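Local coordinates for hypothetical UPF0270 protein PA3463 (Pseudomonas aeruginosa, PDB 1Y0N) that is of unknown function and belongs to the uncharacterised UPF0270 family, folding as a small single-chain protein of two helices and a three-stranded antiparallel sheet, at residues A[3-8]-A[54-59]; A[17-22]-A[38-43]; A[50-55]-A[63-68]. All blocks are in the same frame, centred on the assembly; numbering follows the deposited sequence.

Contact 1: residues A[3-8]-A[54-59]; sequences MLIPHD and ILFDPE. With GOL (glycerol), chain B.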
# COMPACT_ATOMS: atom_id res chain seq x y z
N MET A 3 6.98 8.52 -4.25
CA MET A 3 6.98 7.71 -5.47
C MET A 3 6.27 6.38 -5.22
O MET A 3 6.17 5.92 -4.09
CB MET A 3 8.42 7.46 -5.93
CG MET A 3 9.05 6.17 -5.38
SD MET A 3 10.83 6.19 -5.01
CE MET A 3 11.43 5.05 -6.21
N LEU A 4 5.79 5.76 -6.29
CA LEU A 4 5.25 4.42 -6.23
C LEU A 4 6.34 3.36 -6.22
O LEU A 4 7.29 3.45 -6.98
CB LEU A 4 4.33 4.17 -7.41
CG LEU A 4 3.03 4.95 -7.49
CD1 LEU A 4 2.29 4.55 -8.72
CD2 LEU A 4 2.17 4.74 -6.28
N ILE A 5 6.17 2.35 -5.38
CA ILE A 5 7.03 1.18 -5.36
C ILE A 5 6.21 -0.14 -5.43
O ILE A 5 5.25 -0.33 -4.63
CB ILE A 5 8.03 1.15 -4.18
CG1 ILE A 5 7.34 1.23 -2.83
CG2 ILE A 5 9.00 2.32 -4.26
CD1 ILE A 5 8.36 1.34 -1.69
N PRO A 6 6.53 -1.02 -6.38
CA PRO A 6 5.72 -2.24 -6.49
C PRO A 6 5.79 -3.06 -5.20
O PRO A 6 6.87 -3.23 -4.65
CB PRO A 6 6.33 -2.97 -7.70
CG PRO A 6 7.67 -2.39 -7.88
CD PRO A 6 7.59 -0.97 -7.39
N HIS A 7 4.65 -3.60 -4.76
CA HIS A 7 4.56 -4.38 -3.52
C HIS A 7 5.53 -5.58 -3.46
O HIS A 7 6.06 -5.90 -2.38
CB HIS A 7 3.10 -4.85 -3.26
CG HIS A 7 2.56 -5.78 -4.33
ND1 HIS A 7 1.99 -5.32 -5.50
CD2 HIS A 7 2.54 -7.13 -4.41
CE1 HIS A 7 1.64 -6.34 -6.25
NE2 HIS A 7 1.96 -7.45 -5.62
N ASP A 8 5.76 -6.19 -4.62
CA ASP A 8 6.63 -7.38 -4.75
C ASP A 8 8.12 -7.05 -4.63
O ASP A 8 8.95 -7.94 -4.52
CB ASP A 8 6.34 -8.13 -6.06
CG ASP A 8 6.24 -7.22 -7.26
OD1 ASP A 8 5.19 -6.53 -7.45
OD2 ASP A 8 7.20 -7.21 -8.06
N ILE A 54 1.52 1.37 -3.29
CA ILE A 54 2.37 1.78 -2.20
C ILE A 54 3.15 3.01 -2.61
O ILE A 54 3.86 2.99 -3.59
CB ILE A 54 3.33 0.67 -1.78
CG1 ILE A 54 2.46 -0.49 -1.22
CG2 ILE A 54 4.30 1.21 -0.67
CD1 ILE A 54 3.09 -1.76 -1.28
N LEU A 55 3.00 4.06 -1.83
CA LEU A 55 3.74 5.28 -1.98
C LEU A 55 4.95 5.34 -1.05
O LEU A 55 4.86 5.06 0.14
CB LEU A 55 2.83 6.49 -1.71
CG LEU A 55 1.76 6.84 -2.73
CD1 LEU A 55 1.20 8.19 -2.28
CD2 LEU A 55 2.29 6.97 -4.23
N PHE A 56 6.06 5.75 -1.60
CA PHE A 56 7.30 5.87 -0.84
C PHE A 56 7.88 7.30 -0.90
O PHE A 56 7.96 7.85 -1.98
CB PHE A 56 8.36 4.94 -1.43
CG PHE A 56 9.69 5.03 -0.71
CD1 PHE A 56 9.80 4.59 0.63
CD2 PHE A 56 10.78 5.60 -1.33
CE1 PHE A 56 11.04 4.65 1.31
CE2 PHE A 56 12.03 5.68 -0.63
CZ PHE A 56 12.12 5.21 0.69
N ASP A 57 8.26 7.85 0.26
CA ASP A 57 8.84 9.18 0.39
C ASP A 57 10.35 9.06 0.62
O ASP A 57 10.77 8.62 1.66
CB ASP A 57 8.25 9.88 1.61
CG ASP A 57 8.70 11.37 1.75
OD1 ASP A 57 9.41 11.89 0.83
OD2 ASP A 57 8.31 12.01 2.76
N PRO A 58 11.16 9.44 -0.38
CA PRO A 58 12.64 9.54 -0.37
C PRO A 58 13.23 10.02 0.96
O PRO A 58 14.10 9.36 1.54
CB PRO A 58 12.90 10.56 -1.46
CG PRO A 58 11.84 10.27 -2.47
CD PRO A 58 10.63 9.77 -1.71
N GLU A 59 12.74 11.17 1.42
CA GLU A 59 13.08 11.73 2.72
C GLU A 59 11.96 11.34 3.68
O GLU A 59 10.80 11.39 3.32
CB GLU A 59 13.17 13.26 2.63
CG GLU A 59 11.81 13.97 2.37
CD GLU A 59 11.89 15.52 2.43
OE1 GLU A 59 12.23 16.08 3.52
OE2 GLU A 59 11.57 16.16 1.38
C1 GOL B . 2.06 0.35 -7.11
O1 GOL B . 3.10 0.52 -8.06
C2 GOL B . 2.46 0.03 -5.67
O2 GOL B . 3.77 0.31 -5.33
C3 GOL B . 2.07 -1.36 -5.08
O3 GOL B . 2.22 -2.48 -5.92
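Ile54 meets Leu4, Ile5 and His7 of the 3-8 segment. Its carbonyl oxygen takes the amide of Ile5, with Ile5 N 3.0 Å from Ile54 O and the donor nearly along the C=O axis. The same oxygen receives a CA-H...O contact from Leu4 CA at 3.3 Å. On the side chain, the CG2 branch rests 3.7 Å from Ile5 CG1 as the two isoleucines cross obliquely, while the other arm ends with CD1 3.7 Å from His7 CB. Leu47 of helix 36-48 touches both Ile54 and His7. As modelled, a glycerol, probably from the crystallisation liquor, has its O3 hydrogen-bonded to both N and ND1 of His7, but it sits too close to Ile5 and Ile54 for its exact place to be certain. Leu55 forms a non-hydrogen-bonded pair with Leu4, and both side chains leave the same face of the sheet; the gap modelled between their CD2 methyls is too short to be relied on. Phe56 and Met3 make the hydrogen-bonded pair, with Met3 N 2.6 Å from Phe56 O; the return bond is modelled doubtfully short. With CG anti to the backbone N (chi1 179°), the Phe56 ring runs beside Met3, whose SD approaches CD2 of Phe56 to 3.7 Å. The sulfur lies 82° off the ring normal, an edge-on Met-aromatic contact. Ile5 CD1 also reaches Phe56 CB, at 3.6 Å. The short strand 3-4 is an outer strand of a three-stranded antiparallel sheet, paired with its central strand 52-56.

Contact 2: residues A[17-22]-A[38-43]; sequences NLLEDF and VRVERA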
# COMPACT_ATOMS: atom_id res chain seq x y z
N ASN A 17 3.21 -5.15 7.83
CA ASN A 17 2.97 -4.00 8.68
C ASN A 17 2.19 -2.90 7.91
O ASN A 17 1.27 -2.32 8.44
CB ASN A 17 4.30 -3.38 9.22
CG ASN A 17 5.07 -4.30 10.21
OD1 ASN A 17 4.49 -5.10 10.92
ND2 ASN A 17 6.40 -4.15 10.24
N LEU A 18 2.60 -2.60 6.68
CA LEU A 18 1.85 -1.64 5.82
C LEU A 18 0.37 -2.11 5.58
O LEU A 18 -0.56 -1.31 5.61
CB LEU A 18 2.55 -1.45 4.44
CG LEU A 18 4.00 -0.90 4.27
CD1 LEU A 18 4.37 -0.67 2.81
CD2 LEU A 18 4.17 0.40 4.96
N LEU A 19 0.19 -3.42 5.33
CA LEU A 19 -1.15 -3.98 5.10
C LEU A 19 -2.03 -3.84 6.33
O LEU A 19 -3.16 -3.40 6.23
CB LEU A 19 -1.08 -5.45 4.64
CG LEU A 19 -0.65 -5.63 3.19
CD1 LEU A 19 -0.17 -7.08 3.01
CD2 LEU A 19 -1.80 -5.32 2.23
N GLU A 20 -1.48 -4.20 7.50
CA GLU A 20 -2.16 -4.06 8.78
C GLU A 20 -2.50 -2.61 9.08
O GLU A 20 -3.66 -2.32 9.44
CB GLU A 20 -1.34 -4.76 9.90
CG GLU A 20 -1.86 -4.47 11.27
CD GLU A 20 -1.42 -5.50 12.32
OE1 GLU A 20 -0.56 -6.40 12.01
OE2 GLU A 20 -1.98 -5.36 13.45
N ASP A 21 -1.54 -1.69 8.88
CA ASP A 21 -1.82 -0.24 9.04
C ASP A 21 -3.01 0.16 8.19
O ASP A 21 -3.94 0.81 8.66
CB ASP A 21 -0.62 0.64 8.64
CG ASP A 21 0.54 0.52 9.64
OD1 ASP A 21 0.32 -0.05 10.72
OD2 ASP A 21 1.67 0.97 9.33
N PHE A 22 -3.00 -0.25 6.93
CA PHE A 22 -4.01 0.19 5.94
C PHE A 22 -5.38 -0.26 6.37
O PHE A 22 -6.32 0.53 6.39
CB PHE A 22 -3.61 -0.33 4.55
CG PHE A 22 -4.62 -0.09 3.48
CD1 PHE A 22 -4.81 1.18 2.96
CD2 PHE A 22 -5.41 -1.14 3.02
CE1 PHE A 22 -5.79 1.42 1.96
CE2 PHE A 22 -6.36 -0.94 1.99
CZ PHE A 22 -6.57 0.34 1.49
N VAL A 38 -8.44 -11.67 7.24
CA VAL A 38 -9.31 -11.59 6.09
C VAL A 38 -9.20 -10.19 5.39
O VAL A 38 -9.13 -10.06 4.16
CB VAL A 38 -10.77 -11.88 6.48
CG1 VAL A 38 -11.70 -11.47 5.44
CG2 VAL A 38 -10.95 -13.38 6.87
N ARG A 39 -9.26 -9.16 6.20
CA ARG A 39 -9.13 -7.80 5.67
C ARG A 39 -7.78 -7.60 5.02
O ARG A 39 -7.70 -6.96 3.98
CB ARG A 39 -9.39 -6.81 6.80
CG ARG A 39 -10.87 -6.60 7.13
CD ARG A 39 -10.99 -5.51 8.20
NE ARG A 39 -10.56 -6.08 9.46
CZ ARG A 39 -10.17 -5.41 10.54
NH1 ARG A 39 -10.11 -4.09 10.58
NH2 ARG A 39 -9.83 -6.09 11.62
N VAL A 40 -6.71 -8.15 5.61
CA VAL A 40 -5.37 -8.07 5.07
C VAL A 40 -5.33 -8.81 3.72
O VAL A 40 -4.72 -8.33 2.76
CB VAL A 40 -4.26 -8.60 6.10
CG1 VAL A 40 -2.88 -8.80 5.43
CG2 VAL A 40 -4.11 -7.61 7.33
N GLU A 41 -5.96 -10.00 3.65
CA GLU A 41 -5.95 -10.74 2.39
C GLU A 41 -6.72 -9.99 1.28
O GLU A 41 -6.32 -10.06 0.12
CB GLU A 41 -6.54 -12.17 2.56
CG GLU A 41 -5.64 -13.18 3.15
CD GLU A 41 -4.44 -13.53 2.24
OE1 GLU A 41 -4.52 -13.47 0.97
OE2 GLU A 41 -3.39 -13.83 2.84
N ARG A 42 -7.81 -9.34 1.64
CA ARG A 42 -8.55 -8.52 0.71
C ARG A 42 -7.64 -7.39 0.22
O ARG A 42 -7.63 -7.04 -0.95
CB ARG A 42 -9.78 -7.88 1.32
CG ARG A 42 -10.92 -8.79 1.69
CD ARG A 42 -12.02 -7.95 2.26
NE ARG A 42 -13.15 -8.83 2.57
CZ ARG A 42 -14.12 -8.53 3.41
NH1 ARG A 42 -14.10 -7.35 4.04
NH2 ARG A 42 -15.11 -9.38 3.63
N ALA A 43 -6.84 -6.81 1.12
CA ALA A 43 -5.92 -5.72 0.71
C ALA A 43 -4.76 -6.23 -0.21
O ALA A 43 -4.28 -5.53 -1.11
CB ALA A 43 -5.40 -5.00 1.98
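Leu19 projects from helix 12-24 straight at the second helix and touches it with CB and both methyls. Its first torsion (chi1 -76°) carries CG beside the backbone N, and at CG the two methyls part, CD1 to Val40 and CD2 to Ala43. CD1 is 4.0 Å from Val40 CG1, and CB of Leu19 is 3.9 Å from the same methyl, so the valine methyl lies across the leucine stem, the side chains at about a right angle. CD2 goes the other way, 3.6 Å from Ala43 CB. At Glu20 the backbone is what matters: Glu20 CA lies 4.3 Å from Val40 CG2, while the CB bond heads away from the other helix. The segments 17-22 and 38-43 form a steeply crossed helix pair, with axes 9.2 Å apart at closest approach and their directions at 108°, and the interface between them is apolar. One turn beyond Leu19, the Phe22 ring comes obliquely to the alanine methyl, CD2 of Phe22 being 4.0 Å from Ala43 CB. The small Ala43 side chain is thereby shared between Leu19 and Phe22, and it also touches Val23. Phe22 further packs on Leu65 and Leu67 of strand 63-67.

Contact 3: residues A[50-55]-A[63-68]; sequences GEAVIL and CQLMLR
Arg68 grips the carbonyl oxygen of Gly50 side-on with two nitrogens, NE at 2.7 Å and NH2 at 3.0 Å from Gly50 O. The oxygen lies within about 6° of the guanidinium plane, and NH2 comes in on a lone pair in the carbonyl plane; sharing one acceptor between two donors should hold the group's rotation. The arginine chain is extended until it bends at chi3 (-73°), which brings NE and NH2 to the Gly50 carbonyl just ahead of strand 52-56. Val53 CG1 lies over one face of the guanidinium, 3.6 Å from Arg68 NH2. The Arg68 amide bonds to Glu51 O as well, from above the carbonyl plane rather than on a lone pair. From here the antiparallel ladder runs on through two hydrogen-bonded pairs, Val53 with Met66 and Leu55 with Gln64, each made by two backbone bonds; Val53 N, for instance, is 2.9 Å from Met66 O. Between them, Leu65 sets CG 3.9 Å from Ile54 CG1 and brings CD2 to 4.1 Å from Ala52 CB. The opposite face carries Leu55 and Met66, with Leu55 CD1 3.8 Å from Met66 SD. Gly50 itself closes the preceding helix 36-48 in a Schellman motif, its positive phi bringing the chain round into strand 52-56, and the carboxylate of Glu51 forms a salt bridge with Arg49. In the fold this beta hairpin packs the face bearing Ala52, Ile54 and Leu65 on Leu47 of helix 36-48, Leu65 also touching Leu18 and Phe22 of helix 12-24, while on the other face Val53 is flanked by Leu4 of the adjacent strand 3-4.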
# COMPACT_ATOMS: atom_id res chain seq x y z
N GLY A 50 -3.74 -3.96 -8.63
CA GLY A 50 -3.33 -2.55 -8.75
C GLY A 50 -4.34 -1.52 -8.32
O GLY A 50 -4.21 -0.34 -8.66
N GLU A 51 -5.33 -1.94 -7.53
CA GLU A 51 -6.35 -1.01 -7.01
C GLU A 51 -5.96 -0.35 -5.69
O GLU A 51 -6.57 0.62 -5.31
CB GLU A 51 -7.72 -1.73 -6.95
CG GLU A 51 -8.12 -2.10 -8.45
CD GLU A 51 -9.36 -3.04 -8.57
OE1 GLU A 51 -9.67 -3.78 -7.57
OE2 GLU A 51 -9.98 -3.03 -9.69
N ALA A 52 -4.93 -0.91 -5.03
CA ALA A 52 -4.14 -0.27 -3.94
C ALA A 52 -2.72 -0.26 -4.44
O ALA A 52 -2.35 -1.12 -5.23
CB ALA A 52 -4.22 -1.11 -2.60
N VAL A 53 -1.97 0.77 -4.04
CA VAL A 53 -0.59 0.95 -4.41
C VAL A 53 0.19 1.35 -3.15
O VAL A 53 -0.41 1.59 -2.06
CB VAL A 53 -0.42 2.08 -5.52
CG1 VAL A 53 -1.22 1.72 -6.83
CG2 VAL A 53 -0.87 3.45 -4.96
N ILE A 54 1.52 1.37 -3.29
CA ILE A 54 2.37 1.78 -2.20
C ILE A 54 3.15 3.01 -2.61
O ILE A 54 3.86 2.99 -3.59
CB ILE A 54 3.33 0.67 -1.78
CG1 ILE A 54 2.46 -0.49 -1.22
CG2 ILE A 54 4.30 1.21 -0.67
CD1 ILE A 54 3.09 -1.76 -1.28
N LEU A 55 3.00 4.06 -1.83
CA LEU A 55 3.74 5.28 -1.98
C LEU A 55 4.95 5.34 -1.05
O LEU A 55 4.86 5.06 0.14
CB LEU A 55 2.83 6.49 -1.71
CG LEU A 55 1.76 6.84 -2.73
CD1 LEU A 55 1.20 8.19 -2.28
CD2 LEU A 55 2.29 6.97 -4.23
N CYS A 63 6.89 4.63 3.94
CA CYS A 63 5.97 4.01 2.99
C CYS A 63 4.57 4.13 3.50
O CYS A 63 4.33 4.16 4.73
CB CYS A 63 6.26 2.50 2.81
SG CYS A 63 7.55 2.07 1.64
N GLN A 64 3.64 4.15 2.57
CA GLN A 64 2.24 3.97 2.94
C GLN A 64 1.39 3.28 1.82
O GLN A 64 1.52 3.59 0.66
CB GLN A 64 1.63 5.34 3.31
CG GLN A 64 0.19 5.26 3.77
CD GLN A 64 -0.20 6.46 4.54
OE1 GLN A 64 -1.39 6.76 4.71
NE2 GLN A 64 0.80 7.19 5.03
N LEU A 65 0.53 2.36 2.24
CA LEU A 65 -0.41 1.73 1.35
C LEU A 65 -1.59 2.69 1.19
O LEU A 65 -2.05 3.24 2.19
CB LEU A 65 -0.94 0.44 1.95
CG LEU A 65 -0.75 -0.75 1.05
CD1 LEU A 65 0.23 -1.63 1.85
CD2 LEU A 65 -2.01 -1.50 0.84
N MET A 66 -2.03 2.90 -0.06
CA MET A 66 -3.18 3.77 -0.36
C MET A 66 -4.04 3.14 -1.48
O MET A 66 -3.54 2.46 -2.36
CB MET A 66 -2.69 5.19 -0.79
CG MET A 66 -2.29 6.19 0.42
SD MET A 66 -1.99 7.83 -0.20
CE MET A 66 -3.71 8.31 -0.06
N LEU A 67 -5.34 3.39 -1.46
CA LEU A 67 -6.19 3.08 -2.61
C LEU A 67 -5.77 4.00 -3.78
O LEU A 67 -5.55 5.19 -3.60
CB LEU A 67 -7.68 3.34 -2.30
CG LEU A 67 -8.41 2.38 -1.34
CD1 LEU A 67 -9.87 2.82 -1.03
CD2 LEU A 67 -8.38 0.99 -1.95
N ARG A 68 -5.57 3.42 -4.94
CA ARG A 68 -5.28 4.18 -6.19
C ARG A 68 -6.23 5.37 -6.34
O ARG A 68 -5.81 6.42 -6.78
CB ARG A 68 -5.45 3.26 -7.42
CG ARG A 68 -5.11 3.98 -8.77
CD ARG A 68 -5.35 3.02 -9.99
NE ARG A 68 -4.30 2.02 -9.99
CZ ARG A 68 -3.07 2.22 -10.46
NH1 ARG A 68 -2.71 3.36 -11.07
NH2 ARG A 68 -2.19 1.26 -10.29

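Contacts 1 and 3 pair the central strand 52-56 with its neighbour at each edge: they share Ile54 and Leu55, and their centres lie 8 Å apart. Each combines backbone hydrogen bonds with side-chain packing and is only partly buried, although contact 3 lies nearer the centre of the chain and adds an arginine grip at its end. Contact 2 is the buried, wholly apolar one, joining the two helices; along the chain it is nested inside the loop closed by contact 1. Leu18, which takes no part between the helices, links segment 17-22 to the sheet, its CD1 4.0 Å from Ile54 CG2 and its CB 3.5 Å from Leu65 CD1, so helix 12-24 packs directly on the sheet.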